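Local coordinates for protein aldo-keto reductase AKR2E4 (Bombyx mori, PDB 3WCZ) that reduces 3-dehydroecdysone with NADPH as an NADP-dependent, TIM-barrel aldo-keto reductase and may help regulate molting in the silkworm, at residues 121-132 and 297-307. Numbering follows the deposited sequence.
Sequences FPIATKPDDSPD and ISDWKDYPNYP
Tyr303 lies between Pro131 and the indole of Trp300, and its phenol reaches the hairpin loop of 121-132. Pro131 CB stands almost straight above the centre of the Tyr303 ring, 3.6 Å from its centroid, a CH-pi contact; Trp300 CD1 lies over the opposite face, nearer the rim. With CG of Tyr303 anti to its own carbonyl carbon, chi1 of -74° carries the ring to Pro131 and the hydroxyl to Asp129. Tyr303 OH donates a 2.6 Å hydrogen bond to Asp129 O. It approaches in the carbonyl plane, with a C=O...donor angle of 157°. Thr125 CG2 and Ile123 CG2 meet the ring edge; faces, edge and hydroxyl together should restrict its rotation. A phenylalanine in its place would probably leave Asp129 O without this donor and the hairpin turn less firmly tied to the C-terminal loop. Ile123 splits its branches: CG2, anti to the backbone N, goes to Tyr303, while CG1 carries CD1 to within 3.6 Å of Trp300 CE3, among Ile297, Tyr306 and Pro307. Trp300 turns the edge of its six-membered ring onto the face of Phe121, a T-shaped pair with centroids 5.4 Å apart and planes at 84°. Ile297 CD1 touches the same phenyl ring, 3.8 Å from CE2 of Phe121. At the far end, Pro122 CG packs 3.8 Å from Pro307 CB, the two side chains crossing at about a right angle. Phe121 also touches the bound NADP. Segment 121-132, with short antiparallel strands 124-125 and 131-132, follows the fourth barrel strand, 114-119; as in other aldo-keto reductases, it and the C-terminal loop after helix 279-286 probably help frame the substrate pocket over the nicotinamide. Tyr136 of helix 136-148 touches Pro122 and Asn305, and Gln164 of helix 162-170 hydrogen-bonds Asn305 O.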
loop_
_atom_site.group_PDB
_atom_site.type_symbol
_atom_site.label_atom_id
_atom_site.label_comp_id
_atom_site.label_asym_id
_atom_site.label_seq_id
_atom_site.Cartn_x
_atom_site.Cartn_y
_atom_site.Cartn_z
ATOM N N PHE A 121 -7.064 4.707 -7.962
ATOM C CA PHE A 121 -8.133 3.842 -8.465
ATOM C C PHE A 121 -8.237 4.003 -9.979
ATOM O O PHE A 121 -7.884 5.071 -10.529
ATOM C CB PHE A 121 -9.516 4.225 -7.895
ATOM C CG PHE A 121 -9.715 3.871 -6.453
ATOM C CD1 PHE A 121 -9.364 4.770 -5.474
ATOM C CD2 PHE A 121 -10.301 2.672 -6.091
ATOM C CE1 PHE A 121 -9.550 4.460 -4.122
ATOM C CE2 PHE A 121 -10.466 2.324 -4.747
ATOM C CZ PHE A 121 -10.102 3.231 -3.767
ATOM N N PRO A 122 -8.846 3.019 -10.653
ATOM C CA PRO A 122 -9.031 3.153 -12.111
ATOM C C PRO A 122 -10.213 4.057 -12.466
ATOM O O PRO A 122 -10.392 4.350 -13.641
ATOM C CB PRO A 122 -9.272 1.709 -12.582
ATOM C CG PRO A 122 -9.827 0.988 -11.370
ATOM C CD PRO A 122 -9.155 1.660 -10.174
ATOM N N ILE A 123 -11.002 4.450 -11.488
ATOM C CA ILE A 123 -12.151 5.326 -11.646
ATOM C C ILE A 123 -11.684 6.765 -11.718
ATOM O O ILE A 123 -10.774 7.181 -11.010
ATOM C CB ILE A 123 -13.103 5.175 -10.429
ATOM C CG1 ILE A 123 -13.576 3.722 -10.303
ATOM C CG2 ILE A 123 -14.272 6.099 -10.525
ATOM C CD1 ILE A 123 -14.151 3.408 -8.921
ATOM N N ALA A 124 -12.355 7.542 -12.572
ATOM C CA ALA A 124 -12.136 8.990 -12.677
ATOM C C ALA A 124 -13.391 9.686 -12.164
ATOM O O ALA A 124 -14.509 9.275 -12.487
ATOM C CB ALA A 124 -11.861 9.393 -14.093
ATOM N N THR A 125 -13.209 10.734 -11.370
ATOM C CA THR A 125 -14.329 11.527 -10.880
ATOM C C THR A 125 -14.042 13.001 -11.095
ATOM O O THR A 125 -12.919 13.421 -11.392
ATOM C CB THR A 125 -14.630 11.280 -9.396
ATOM O OG1 THR A 125 -13.525 11.730 -8.608
ATOM C CG2 THR A 125 -14.877 9.808 -9.149
ATOM N N LYS A 126 -15.106 13.791 -11.019
ATOM C CA LYS A 126 -14.969 15.221 -10.911
ATOM C C LYS A 126 -14.679 15.541 -9.438
ATOM O O LYS A 126 -14.765 14.671 -8.568
ATOM C CB LYS A 126 -16.252 15.908 -11.404
ATOM C CG LYS A 126 -16.704 15.503 -12.816
ATOM C CD LYS A 126 -15.764 15.974 -13.876
ATOM C CE LYS A 126 -16.387 15.882 -15.284
ATOM N NZ LYS A 126 -17.437 16.931 -15.571
ATOM N N PRO A 127 -14.267 16.774 -9.164
ATOM C CA PRO A 127 -13.803 17.045 -7.805
ATOM C C PRO A 127 -14.887 16.847 -6.742
ATOM O O PRO A 127 -14.557 16.699 -5.554
ATOM C CB PRO A 127 -13.359 18.506 -7.881
ATOM C CG PRO A 127 -13.009 18.725 -9.303
ATOM C CD PRO A 127 -13.971 17.871 -10.090
ATOM N N ASP A 128 -16.150 16.831 -7.163
ATOM C CA ASP A 128 -17.268 16.583 -6.249
ATOM C C ASP A 128 -17.652 15.107 -6.135
ATOM O O ASP A 128 -18.709 14.781 -5.591
ATOM C CB ASP A 128 -18.493 17.403 -6.660
ATOM C CG ASP A 128 -18.992 17.066 -8.050
ATOM O OD1 ASP A 128 -18.458 16.127 -8.667
ATOM O OD2 ASP A 128 -19.930 17.735 -8.537
ATOM N N ASP A 129 -16.793 14.226 -6.642
ATOM C CA ASP A 129 -17.009 12.781 -6.563
ATOM C C ASP A 129 -18.069 12.309 -7.551
ATOM O O ASP A 129 -18.417 11.124 -7.572
ATOM C CB ASP A 129 -17.390 12.355 -5.133
ATOM C CG ASP A 129 -16.283 11.572 -4.438
ATOM O OD1 ASP A 129 -15.523 10.860 -5.133
ATOM O OD2 ASP A 129 -16.176 11.667 -3.190
ATOM N N SER A 130 -18.564 13.217 -8.378
ATOM C CA SER A 130 -19.417 12.803 -9.481
ATOM C C SER A 130 -18.595 12.059 -10.549
ATOM O O SER A 130 -17.409 12.331 -10.777
ATOM C CB SER A 130 -20.219 13.969 -10.087
ATOM O OG SER A 130 -19.421 14.878 -10.811
ATOM N N PRO A 131 -19.225 11.089 -11.192
ATOM C CA PRO A 131 -18.486 10.190 -12.087
ATOM C C PRO A 131 -17.960 10.909 -13.314
ATOM O O PRO A 131 -18.575 11.849 -13.832
ATOM C CB PRO A 131 -19.547 9.169 -12.509
ATOM C CG PRO A 131 -20.857 9.935 -12.357
ATOM C CD PRO A 131 -20.653 10.740 -11.113
ATOM N N ASP A 132 -16.789 10.486 -13.773
ATOM C CA ASP A 132 -16.268 10.912 -15.051
ATOM C C ASP A 132 -15.893 9.615 -15.801
ATOM O O ASP A 132 -15.998 8.497 -15.225
ATOM C CB ASP A 132 -15.092 11.873 -14.850
ATOM C CG ASP A 132 -14.822 12.756 -16.052
ATOM O OD1 ASP A 132 -15.451 12.561 -17.129
ATOM O OD2 ASP A 132 -13.961 13.661 -15.936
ATOM N N ILE A 297 -16.046 0.374 -1.588
ATOM C CA ILE A 297 -16.293 1.539 -2.439
ATOM C C ILE A 297 -17.567 1.356 -3.280
ATOM O O ILE A 297 -17.699 1.888 -4.365
ATOM C CB ILE A 297 -15.095 1.863 -3.344
ATOM C CG1 ILE A 297 -14.687 0.626 -4.155
ATOM C CG2 ILE A 297 -13.920 2.359 -2.494
ATOM C CD1 ILE A 297 -13.928 0.958 -5.417
ATOM N N SER A 298 -18.533 0.631 -2.736
ATOM C CA SER A 298 -19.687 0.217 -3.530
ATOM C C SER A 298 -20.602 1.361 -3.947
ATOM O O SER A 298 -21.384 1.195 -4.879
ATOM C CB SER A 298 -20.487 -0.874 -2.802
ATOM O OG SER A 298 -20.860 -0.477 -1.510
ATOM N N ASP A 299 -20.483 2.530 -3.329
ATOM C CA ASP A 299 -21.232 3.688 -3.829
ATOM C C ASP A 299 -20.824 4.041 -5.270
ATOM O O ASP A 299 -21.558 4.751 -5.963
ATOM C CB ASP A 299 -21.028 4.934 -2.960
ATOM C CG ASP A 299 -21.785 4.882 -1.642
ATOM O OD1 ASP A 299 -22.563 3.946 -1.414
ATOM O OD2 ASP A 299 -21.586 5.812 -0.832
ATOM N N TRP A 300 -19.653 3.568 -5.712
ATOM C CA TRP A 300 -19.117 3.858 -7.040
ATOM C C TRP A 300 -19.383 2.721 -8.039
ATOM O O TRP A 300 -18.828 2.735 -9.132
ATOM C CB TRP A 300 -17.599 4.088 -6.978
ATOM C CG TRP A 300 -17.130 5.310 -6.230
ATOM C CD1 TRP A 300 -17.843 6.443 -5.961
ATOM C CD2 TRP A 300 -15.821 5.515 -5.659
ATOM N NE1 TRP A 300 -17.064 7.339 -5.258
ATOM C CE2 TRP A 300 -15.824 6.788 -5.056
ATOM C CE3 TRP A 300 -14.659 4.742 -5.593
ATOM C CZ2 TRP A 300 -14.698 7.311 -4.419
ATOM C CZ3 TRP A 300 -13.552 5.259 -4.946
ATOM C CH2 TRP A 300 -13.583 6.518 -4.364
ATOM N N LYS A 301 -20.231 1.761 -7.672
ATOM C CA LYS A 301 -20.412 0.552 -8.446
ATOM C C LYS A 301 -20.813 0.796 -9.894
ATOM O O LYS A 301 -20.446 0.006 -10.780
ATOM C CB LYS A 301 -21.435 -0.338 -7.734
ATOM C CG LYS A 301 -21.493 -1.763 -8.229
ATOM C CD LYS A 301 -22.370 -2.596 -7.284
ATOM C CE LYS A 301 -21.551 -3.581 -6.467
ATOM N NZ LYS A 301 -22.425 -4.467 -5.646
ATOM N N ASP A 302 -21.559 1.876 -10.148
ATOM C CA ASP A 302 -22.032 2.146 -11.504
ATOM C C ASP A 302 -21.086 3.059 -12.271
ATOM O O ASP A 302 -21.366 3.414 -13.419
ATOM C CB ASP A 302 -23.444 2.752 -11.526
ATOM C CG ASP A 302 -24.105 2.642 -12.887
ATOM O OD1 ASP A 302 -24.099 1.524 -13.436
ATOM O OD2 ASP A 302 -24.625 3.672 -13.423
ATOM N N TYR A 303 -19.977 3.464 -11.659
ATOM C CA TYR A 303 -19.026 4.346 -12.337
ATOM C C TYR A 303 -18.217 3.595 -13.380
ATOM O O TYR A 303 -17.848 2.421 -13.174
ATOM C CB TYR A 303 -18.035 4.958 -11.340
ATOM C CG TYR A 303 -18.584 6.061 -10.442
ATOM C CD1 TYR A 303 -19.905 6.065 -10.005
ATOM C CD2 TYR A 303 -17.756 7.088 -10.018
ATOM C CE1 TYR A 303 -20.395 7.084 -9.187
ATOM C CE2 TYR A 303 -18.225 8.100 -9.195
ATOM C CZ TYR A 303 -19.544 8.088 -8.778
ATOM O OH TYR A 303 -19.994 9.117 -7.948
ATOM N N PRO A 304 -17.888 4.277 -14.487
ATOM C CA PRO A 304 -16.962 3.684 -15.447
ATOM C C PRO A 304 -15.703 3.198 -14.747
ATOM O O PRO A 304 -15.159 3.915 -13.901
ATOM C CB PRO A 304 -16.651 4.837 -16.399
ATOM C CG PRO A 304 -17.934 5.639 -16.403
ATOM C CD PRO A 304 -18.412 5.576 -14.964
ATOM N N ASN A 305 -15.286 1.987 -15.102
ATOM C CA ASN A 305 -14.034 1.388 -14.614
ATOM C C ASN A 305 -14.059 1.009 -13.120
ATOM O O ASN A 305 -13.006 0.758 -12.505
ATOM C CB ASN A 305 -12.840 2.300 -14.955
ATOM C CG ASN A 305 -12.723 2.600 -16.463
ATOM O OD1 ASN A 305 -12.692 3.775 -16.876
ATOM N ND2 ASN A 305 -12.707 1.565 -17.267
ATOM N N TYR A 306 -15.237 0.887 -12.515
ATOM C CA TYR A 306 -15.328 0.331 -11.161
ATOM C C TYR A 306 -14.658 -1.035 -11.150
ATOM O O TYR A 306 -14.966 -1.879 -11.989
ATOM C CB TYR A 306 -16.786 0.224 -10.739
ATOM C CG TYR A 306 -17.008 -0.326 -9.361
ATOM C CD1 TYR A 306 -16.807 0.465 -8.246
ATOM C CD2 TYR A 306 -17.440 -1.636 -9.170
ATOM C CE1 TYR A 306 -17.046 -0.008 -6.988
ATOM C CE2 TYR A 306 -17.681 -2.125 -7.897
ATOM C CZ TYR A 306 -17.474 -1.308 -6.808
ATOM O OH TYR A 306 -17.711 -1.788 -5.531
ATOM N N PRO A 307 -13.745 -1.270 -10.186
ATOM C CA PRO A 307 -12.893 -2.466 -10.289
ATOM C C PRO A 307 -13.391 -3.649 -9.468
ATOM O O PRO A 307 -12.843 -4.740 -9.662
ATOM C CB PRO A 307 -11.551 -1.977 -9.724
ATOM C CG PRO A 307 -11.963 -0.953 -8.673
ATOM C CD PRO A 307 -13.183 -0.253 -9.286
#